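Local atomic coordinates of nucleoside phosphorylase, putative (Trypanosoma brucei, PDB entry 3BJE), a protein that catalyses, as a homodimer, the phosphorolysis of uridine, in which phosphate displaces the base to give uracil and ribose 1-phosphate. Residues V240-Q254 / V285-A297. Numbering follows the deposited sequence.
Sequences VIGTTATASGFYGCQ and VEVVTNIEMETSA. With URA (uracil), chain D; R1P (1-O-phosphono-alpha-D-ribofuranose), chain C.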
loop_
_atom_site.group_PDB
_atom_site.type_symbol
_atom_site.label_atom_id
_atom_site.label_comp_id
_atom_site.label_asym_id
_atom_site.label_seq_id
_atom_site.Cartn_x
_atom_site.Cartn_y
_atom_site.Cartn_z
ATOM N N VAL A 240 -15.594 -0.185 21.105
ATOM C CA VAL A 240 -16.801 -0.332 20.306
ATOM C C VAL A 240 -16.596 -1.489 19.325
ATOM O O VAL A 240 -15.460 -1.820 18.988
ATOM C CB VAL A 240 -17.134 0.980 19.530
ATOM C CG1 VAL A 240 -17.411 2.126 20.501
ATOM C CG2 VAL A 240 -16.021 1.375 18.553
ATOM N N ILE A 241 -17.689 -2.105 18.887
ATOM C CA ILE A 241 -17.632 -3.180 17.898
ATOM C C ILE A 241 -18.530 -2.832 16.731
ATOM O O ILE A 241 -19.671 -2.417 16.931
ATOM C CB ILE A 241 -18.137 -4.536 18.428
ATOM C CG1 ILE A 241 -17.533 -4.858 19.797
ATOM C CG2 ILE A 241 -17.827 -5.638 17.396
ATOM C CD1 ILE A 241 -18.339 -5.866 20.576
ATOM N N GLY A 242 -18.036 -3.051 15.519
ATOM C CA GLY A 242 -18.836 -2.740 14.348
ATOM C C GLY A 242 -18.094 -2.968 13.060
ATOM O O GLY A 242 -17.095 -3.686 13.017
ATOM N N THR A 243 -18.585 -2.330 12.005
ATOM C CA THR A 243 -18.047 -2.549 10.680
ATOM C C THR A 243 -16.898 -1.589 10.420
ATOM O O THR A 243 -16.999 -0.385 10.684
ATOM C CB THR A 243 -19.158 -2.390 9.619
ATOM O OG1 THR A 243 -20.129 -3.422 9.795
ATOM C CG2 THR A 243 -18.599 -2.496 8.211
ATOM N N THR A 244 -15.803 -2.141 9.898
ATOM C CA THR A 244 -14.634 -1.364 9.519
ATOM C C THR A 244 -14.611 -1.178 7.999
ATOM O O THR A 244 -14.682 -2.164 7.245
ATOM C CB THR A 244 -13.335 -2.079 9.968
ATOM O OG1 THR A 244 -13.390 -2.284 11.390
ATOM C CG2 THR A 244 -12.077 -1.258 9.563
ATOM N N ALA A 245 -14.517 0.068 7.533
ATOM C CA ALA A 245 -14.361 0.355 6.105
ATOM C C ALA A 245 -12.893 0.576 5.790
ATOM O O ALA A 245 -12.247 1.429 6.395
ATOM C CB ALA A 245 -15.184 1.592 5.725
ATOM N N THR A 246 -12.367 -0.199 4.855
ATOM C CA THR A 246 -10.971 -0.121 4.485
ATOM C C THR A 246 -10.774 0.542 3.114
ATOM O O THR A 246 -11.414 0.187 2.129
ATOM C CB THR A 246 -10.331 -1.518 4.465
ATOM O OG1 THR A 246 -10.441 -2.110 5.764
ATOM C CG2 THR A 246 -8.834 -1.489 4.021
ATOM N N ALA A 247 -9.825 1.477 3.095
ATOM C CA ALA A 247 -9.578 2.358 1.971
ATOM C C ALA A 247 -8.257 2.049 1.287
ATOM O O ALA A 247 -7.322 1.502 1.902
ATOM C CB ALA A 247 -9.533 3.808 2.467
ATOM N N SER A 248 -8.167 2.438 0.004
ATOM C CA SER A 248 -6.950 2.278 -0.821
ATOM C C SER A 248 -6.107 3.566 -0.887
ATOM O O SER A 248 -5.397 3.837 -1.850
ATOM C CB SER A 248 -7.321 1.783 -2.207
ATOM O OG SER A 248 -8.299 2.607 -2.828
ATOM N N GLY A 249 -6.221 4.344 0.200
ATOM C CA GLY A 249 -5.502 5.609 0.390
ATOM C C GLY A 249 -5.954 6.238 1.688
ATOM O O GLY A 249 -6.710 5.638 2.445
ATOM N N PHE A 250 -5.462 7.440 1.948
ATOM C CA PHE A 250 -5.740 8.161 3.183
ATOM C C PHE A 250 -6.597 9.422 3.007
ATOM O O PHE A 250 -7.302 9.829 3.920
ATOM C CB PHE A 250 -4.413 8.567 3.815
ATOM C CG PHE A 250 -4.541 9.155 5.186
ATOM C CD1 PHE A 250 -4.564 8.328 6.293
ATOM C CD2 PHE A 250 -4.615 10.514 5.382
ATOM C CE1 PHE A 250 -4.664 8.840 7.570
ATOM C CE2 PHE A 250 -4.694 11.046 6.659
ATOM C CZ PHE A 250 -4.725 10.203 7.752
ATOM N N TYR A 251 -6.463 10.105 1.874
ATOM C CA TYR A 251 -7.007 11.441 1.707
ATOM C C TYR A 251 -8.297 11.325 0.934
ATOM O O TYR A 251 -9.291 10.927 1.518
ATOM C CB TYR A 251 -5.953 12.377 1.083
ATOM C CG TYR A 251 -4.867 12.722 2.083
ATOM C CD1 TYR A 251 -5.118 13.641 3.109
ATOM C CD2 TYR A 251 -3.623 12.098 2.055
ATOM C CE1 TYR A 251 -4.147 13.933 4.072
ATOM C CE2 TYR A 251 -2.632 12.399 3.011
ATOM C CZ TYR A 251 -2.897 13.326 4.017
ATOM O OH TYR A 251 -1.976 13.647 5.005
ATOM N N GLY A 252 -8.303 11.642 -0.358
ATOM C CA GLY A 252 -9.531 11.481 -1.162
ATOM C C GLY A 252 -10.137 10.084 -1.064
ATOM O O GLY A 252 -11.347 9.913 -1.070
ATOM N N CYS A 253 -9.277 9.076 -0.936
ATOM C CA CYS A 253 -9.730 7.695 -0.723
ATOM C C CYS A 253 -10.519 7.442 0.534
ATOM O O CYS A 253 -11.171 6.402 0.641
ATOM C CB CYS A 253 -8.532 6.775 -0.755
ATOM S SG CYS A 253 -7.753 6.661 -2.397
ATOM N N GLN A 254 -10.403 8.348 1.506
ATOM C CA GLN A 254 -11.209 8.354 2.731
ATOM C C GLN A 254 -12.142 9.579 2.805
ATOM O O GLN A 254 -12.626 9.910 3.860
ATOM C CB GLN A 254 -10.323 8.235 3.977
ATOM C CG GLN A 254 -9.466 6.977 3.997
ATOM C CD GLN A 254 -8.683 6.756 5.283
ATOM O OE1 GLN A 254 -9.067 7.266 6.363
ATOM N NE2 GLN A 254 -7.612 5.955 5.191
ATOM N N VAL A 285 -28.286 -4.740 15.120
ATOM C CA VAL A 285 -27.904 -3.602 14.293
ATOM C C VAL A 285 -26.411 -3.353 14.422
ATOM O O VAL A 285 -25.853 -3.396 15.520
ATOM C CB VAL A 285 -28.700 -2.328 14.673
ATOM C CG1 VAL A 285 -28.294 -1.144 13.798
ATOM C CG2 VAL A 285 -30.186 -2.593 14.541
ATOM N N GLU A 286 -25.774 -3.114 13.282
ATOM C CA GLU A 286 -24.357 -2.799 13.229
ATOM C C GLU A 286 -24.149 -1.502 12.455
ATOM O O GLU A 286 -24.901 -1.201 11.526
ATOM C CB GLU A 286 -23.580 -3.922 12.544
ATOM C CG GLU A 286 -22.067 -3.820 12.696
ATOM C CD GLU A 286 -21.358 -5.135 12.428
ATOM O OE1 GLU A 286 -21.931 -6.185 12.817
ATOM O OE2 GLU A 286 -20.233 -5.117 11.882
ATOM N N VAL A 287 -23.143 -0.729 12.854
ATOM C CA VAL A 287 -22.823 0.531 12.164
ATOM C C VAL A 287 -21.358 0.550 11.768
ATOM O O VAL A 287 -20.571 -0.306 12.189
ATOM C CB VAL A 287 -23.122 1.778 13.029
ATOM C CG1 VAL A 287 -24.577 1.763 13.525
ATOM C CG2 VAL A 287 -22.161 1.869 14.213
ATOM N N VAL A 288 -20.992 1.500 10.911
ATOM C CA VAL A 288 -19.583 1.660 10.530
ATOM C C VAL A 288 -18.860 2.414 11.639
ATOM O O VAL A 288 -19.053 3.615 11.819
ATOM C CB VAL A 288 -19.412 2.403 9.191
ATOM C CG1 VAL A 288 -17.926 2.569 8.836
ATOM C CG2 VAL A 288 -20.144 1.683 8.064
ATOM N N THR A 289 -18.033 1.688 12.392
ATOM C CA THR A 289 -17.333 2.249 13.533
ATOM C C THR A 289 -15.998 2.892 13.188
ATOM O O THR A 289 -15.513 3.751 13.908
ATOM C CB THR A 289 -17.075 1.165 14.611
ATOM O OG1 THR A 289 -16.582 -0.023 13.984
ATOM C CG2 THR A 289 -18.366 0.879 15.416
ATOM N N ASN A 290 -15.343 2.442 12.114
ATOM C CA ASN A 290 -14.037 2.984 11.817
ATOM C C ASN A 290 -13.651 2.853 10.363
ATOM O O ASN A 290 -14.239 2.069 9.632
ATOM C CB ASN A 290 -12.940 2.422 12.747
ATOM C CG ASN A 290 -12.741 0.913 12.625
ATOM O OD1 ASN A 290 -13.688 0.142 12.476
ATOM N ND2 ASN A 290 -11.482 0.488 12.729
ATOM N N ILE A 291 -12.661 3.652 9.977
ATOM C CA ILE A 291 -12.091 3.656 8.627
ATOM C C ILE A 291 -10.572 3.593 8.761
ATOM O O ILE A 291 -9.987 4.355 9.543
ATOM C CB ILE A 291 -12.432 4.950 7.853
ATOM C CG1 ILE A 291 -13.946 5.141 7.753
ATOM C CG2 ILE A 291 -11.761 4.957 6.461
ATOM C CD1 ILE A 291 -14.364 6.575 7.372
ATOM N N GLU A 292 -9.942 2.703 8.009
ATOM C CA GLU A 292 -8.486 2.561 8.016
ATOM C C GLU A 292 -8.034 1.903 6.693
ATOM O O GLU A 292 -8.790 1.923 5.687
ATOM C CB GLU A 292 -7.995 1.829 9.282
ATOM C CG GLU A 292 -8.750 0.542 9.653
ATOM C CD GLU A 292 -8.454 -0.568 8.680
ATOM O OE1 GLU A 292 -7.431 -1.257 8.890
ATOM O OE2 GLU A 292 -9.237 -0.714 7.710
ATOM N N MET A 293 -6.834 1.325 6.655
ATOM C CA MET A 293 -6.246 0.924 5.364
ATOM C C MET A 293 -5.829 -0.548 5.193
ATOM O O MET A 293 -5.268 -0.888 4.157
ATOM C CB MET A 293 -5.046 1.828 5.054
ATOM C CG MET A 293 -5.439 3.287 4.869
ATOM S SD MET A 293 -4.076 4.417 4.535
ATOM C CE MET A 293 -3.488 3.771 2.932
ATOM N N GLU A 294 -6.108 -1.417 6.173
ATOM C CA GLU A 294 -5.650 -2.823 6.113
ATOM C C GLU A 294 -6.678 -3.924 6.371
ATOM O O GLU A 294 -6.490 -5.053 5.920
ATOM C CB GLU A 294 -4.483 -3.019 7.098
ATOM C CG GLU A 294 -3.206 -2.265 6.699
ATOM C CD GLU A 294 -3.057 -0.893 7.354
ATOM O OE1 GLU A 294 -3.511 -0.701 8.491
ATOM O OE2 GLU A 294 -2.455 0.035 6.731
ATOM N N THR A 295 -7.747 -3.615 7.093
ATOM C CA THR A 295 -8.533 -4.665 7.735
ATOM C C THR A 295 -9.305 -5.549 6.762
ATOM O O THR A 295 -9.376 -6.755 6.954
ATOM C CB THR A 295 -9.450 -4.047 8.822
ATOM O OG1 THR A 295 -8.623 -3.571 9.879
ATOM C CG2 THR A 295 -10.424 -5.074 9.397
ATOM N N SER A 296 -9.908 -4.961 5.727
ATOM C CA SER A 296 -10.693 -5.737 4.775
ATOM C C SER A 296 -9.896 -6.923 4.224
ATOM O O SER A 296 -10.389 -8.058 4.244
ATOM C CB SER A 296 -11.140 -4.858 3.607
ATOM O OG SER A 296 -10.020 -4.255 2.980
ATOM N N ALA A 297 -8.665 -6.679 3.753
ATOM C CA ALA A 297 -7.834 -7.748 3.150
ATOM C C ALA A 297 -7.324 -8.727 4.211
ATOM O O ALA A 297 -7.182 -9.923 3.959
ATOM C CB ALA A 297 -6.642 -7.167 2.369
HETATM N N1 URA D . -5.717 5.933 9.853
HETATM C C2 URA D . -6.492 5.995 8.748
HETATM O O2 URA D . -6.333 5.188 7.777
HETATM N N3 URA D . -7.429 6.926 8.654
HETATM C C4 URA D . -7.626 7.824 9.638
HETATM O O4 URA D . -8.524 8.670 9.494
HETATM C C5 URA D . -6.835 7.787 10.770
HETATM C C6 URA D . -5.863 6.808 10.853
HETATM C C5 R1P C . -2.254 5.635 7.971
HETATM O O5 R1P C . -1.812 6.738 8.777
HETATM C C4 R1P C . -1.938 4.316 8.651
HETATM O O4 R1P C . -2.403 4.298 10.012
HETATM C C1 R1P C . -3.335 3.230 10.215
HETATM C C2 R1P C . -3.876 2.956 8.801
HETATM O O2 R1P C . -4.574 1.704 8.602
HETATM C C3 R1P C . -2.611 3.142 7.960
HETATM O O3 R1P C . -1.733 2.006 8.026
HETATM O O1 R1P C . -2.757 2.066 10.893
HETATM P P R1P C . -1.297 1.907 11.568
HETATM O O1P R1P C . -0.416 2.039 10.318
HETATM O O2P R1P C . -1.319 0.508 12.158
HETATM O O3P R1P C . -1.061 3.016 12.542
HETATM O O HOH W 1 -21.906 -1.503 15.617
#
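The uracil and ribose 1-phosphate pocket of this nucleoside phosphorylase lies where two parallel strands, 240-246 and 288-292, run out into loop and helix. Thr243 N donates a hydrogen bond to Val287 O and Thr289 N one to Thr243 O; a beta bulge then shifts the register by one, and the pairing resumes through Ala245 to end with Ala247 N on Glu292 O. Thr243 OG1 meets Glu286 OE2 (2.7 Å) from above the carboxylate plane, and Arg165 and His166 hold the same carboxylate. Next to the bulge, Asn290 OD1 accepts from Thr244 OG1 (2.7 Å) and, at a longer distance, from Thr289 OG1. With chi1 at -60°, Thr246 lays CG2 against the Met293 carbonyl carbon and turns OG1 to donate to Glu292 OE2 at 2.7 Å, nearly along the C-O axis, and to accept from Ser296 N at 2.9 Å, tying the first turn of helix 295-305 to the strand. The Glu292 chain folds back at chi2 (71°), and on its OE1 Glu294 N and Thr295 OG1 arrive from opposite faces of the carboxylate, with Arg145 as salt-bridge partner. Towards the base, Gln254 is extended past Ile291 CG2 and crosses Met293 at about a right angle. Its OE1 accepts from uracil N3 (2.8 Å) and its NE2 donates to uracil O2 (3.0 Å), both bonds nearly straight; NE2 also donates to Gly249 O and Arg256 to OE1, which together help fix the amide's rotation. Met293 SD lies at the edge of the Phe250 ring, while Met293 N donates to ribose O2 (3.0 Å). Glu294 takes the hydroxyl at O3 through OE2. The amide thus reads the N3-H and O2 of uracil, while the buried, multiply gripped Glu292 carboxylate braces the turn that presents Met293 and Glu294 to the sugar.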